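Local atomic coordinates of response regulator (Vibrio cholerae O1 biovar El Tor, PDB entry 7KPO), a protein that binds DNA as the DNA-binding domain of ChiS, a sensor histidine kinase that probably controls genes for chitin use. Residues 32-35 and 40-43. Residues are numbered along the deposited sequence; the frame is centred on the assembly and turned at random.
Sequences FTFA and LWRV. With FMT (formic acid), chain H.
F34 and L40 share one polar anchor, the hydroxyl of S38, whose OG accepts a bond from L40 N and also pairs with F34 O and, weakly, A35 O. This hydroxyl ties the end of helix 31-38 to the returning chain; the side chains meet through apolar atoms. A35 CB packs on W41 CB at 3.9 Å where the CA atoms come nearest. F34 meets the indole with one corner of its ring, CE2 lying 3.5 Å from W41 CD1. The two rings approach rim to rim, planes at 51°, so neither stacks on the other. L40 CD1 reaches F34 CZ at 4.2 Å. With CG anti to the backbone N (chi1 172°), F32 swings its ring towards V43, and CE2 touches both methyls, CG2 at 3.4 Å and CG1 at 3.5 Å. A formic acid, probably from crystallisation, accepts a nearly straight hydrogen bond at O1 from R42 N (3.0 Å, 177°); Y44 and T54 also bind it. The loop folds back on helix 31-38 before entering the hairpin of strands 44-46 and 49-51. F32 and V43 both touch L50 of that hairpin, whereas F34 and W41 face helices 2-27 and 70-83, the latter fixing W41 NE1 through S76.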
loop_
_atom_site.group_PDB
_atom_site.type_symbol
_atom_site.label_atom_id
_atom_site.label_comp_id
_atom_site.label_asym_id
_atom_site.label_seq_id
_atom_site.Cartn_x
_atom_site.Cartn_y
_atom_site.Cartn_z
ATOM N N PHE A 32 11.382 -14.469 -12.072
ATOM C CA PHE A 32 10.669 -15.287 -13.078
ATOM C C PHE A 32 9.215 -15.473 -12.647
ATOM O O PHE A 32 8.330 -15.320 -13.532
ATOM C CB PHE A 32 11.329 -16.653 -13.254
ATOM C CG PHE A 32 10.532 -17.593 -14.118
ATOM C CD1 PHE A 32 9.518 -18.367 -13.576
ATOM C CD2 PHE A 32 10.778 -17.681 -15.476
ATOM C CE1 PHE A 32 8.771 -19.218 -14.376
ATOM C CE2 PHE A 32 10.037 -18.541 -16.273
ATOM C CZ PHE A 32 9.037 -19.307 -15.720
ATOM N N THR A 33 9.004 -15.822 -11.364
ATOM C CA THR A 33 7.658 -16.091 -10.790
ATOM C C THR A 33 6.819 -14.810 -10.800
ATOM O O THR A 33 5.607 -14.905 -11.053
ATOM C CB THR A 33 7.768 -16.718 -9.399
ATOM O OG1 THR A 33 8.407 -17.977 -9.606
ATOM C CG2 THR A 33 6.426 -16.911 -8.731
ATOM N N PHE A 34 7.419 -13.670 -10.475
ATOM C CA PHE A 34 6.644 -12.413 -10.572
ATOM C C PHE A 34 6.076 -12.277 -11.995
ATOM O O PHE A 34 4.878 -11.992 -12.145
ATOM C CB PHE A 34 7.509 -11.204 -10.214
ATOM C CG PHE A 34 6.980 -9.945 -10.842
ATOM C CD1 PHE A 34 5.771 -9.405 -10.440
ATOM C CD2 PHE A 34 7.657 -9.353 -11.892
ATOM C CE1 PHE A 34 5.259 -8.280 -11.064
ATOM C CE2 PHE A 34 7.148 -8.224 -12.510
ATOM C CZ PHE A 34 5.953 -7.690 -12.092
ATOM N N ALA A 35 6.919 -12.483 -13.008
ATOM C CA ALA A 35 6.489 -12.325 -14.419
ATOM C C ALA A 35 5.426 -13.353 -14.780
ATOM O O ALA A 35 4.401 -12.989 -15.359
ATOM C CB ALA A 35 7.697 -12.491 -15.336
ATOM N N LEU A 40 2.467 -10.110 -16.471
ATOM C CA LEU A 40 2.809 -8.759 -16.994
ATOM C C LEU A 40 4.023 -8.787 -17.925
ATOM O O LEU A 40 4.175 -7.819 -18.690
ATOM C CB LEU A 40 3.054 -7.818 -15.811
ATOM C CG LEU A 40 1.807 -7.466 -15.007
ATOM C CD1 LEU A 40 2.183 -6.746 -13.729
ATOM C CD2 LEU A 40 0.846 -6.622 -15.832
ATOM N N TRP A 41 4.849 -9.831 -17.849
ATOM C CA TRP A 41 6.075 -9.911 -18.680
ATOM C C TRP A 41 6.197 -11.318 -19.234
ATOM O O TRP A 41 5.862 -12.274 -18.516
ATOM C CB TRP A 41 7.313 -9.536 -17.861
ATOM C CG TRP A 41 7.228 -8.181 -17.238
ATOM C CD1 TRP A 41 6.729 -7.881 -16.006
ATOM C CD2 TRP A 41 7.647 -6.935 -17.823
ATOM N NE1 TRP A 41 6.809 -6.535 -15.780
ATOM C CE2 TRP A 41 7.367 -5.930 -16.876
ATOM C CE3 TRP A 41 8.218 -6.573 -19.049
ATOM C CZ2 TRP A 41 7.655 -4.591 -17.112
ATOM C CZ3 TRP A 41 8.500 -5.244 -19.281
ATOM C CH2 TRP A 41 8.219 -4.269 -18.324
ATOM N N ARG A 42 6.691 -11.420 -20.460
ATOM C CA ARG A 42 6.821 -12.717 -21.150
ATOM C C ARG A 42 8.095 -13.454 -20.744
ATOM O O ARG A 42 9.097 -12.838 -20.320
ATOM C CB ARG A 42 6.742 -12.534 -22.664
ATOM C CG ARG A 42 5.360 -12.130 -23.152
ATOM C CD ARG A 42 5.238 -12.288 -24.651
ATOM N NE ARG A 42 5.392 -13.687 -25.036
ATOM C CZ ARG A 42 5.439 -14.131 -26.289
ATOM N NH1 ARG A 42 5.355 -13.283 -27.301
ATOM N NH2 ARG A 42 5.580 -15.425 -26.524
ATOM N N VAL A 43 8.000 -14.768 -20.868
ATOM C CA VAL A 43 9.110 -15.719 -20.614
ATOM C C VAL A 43 9.594 -16.209 -21.978
ATOM O O VAL A 43 8.741 -16.519 -22.844
ATOM C CB VAL A 43 8.633 -16.872 -19.717
ATOM C CG1 VAL A 43 9.600 -18.044 -19.722
ATOM C CG2 VAL A 43 8.352 -16.385 -18.303
HETATM C C FMT H . 7.454 -8.731 -23.055
HETATM O O1 FMT H . 7.663 -8.973 -21.880
HETATM O O2 FMT H . 8.175 -9.163 -24.074
#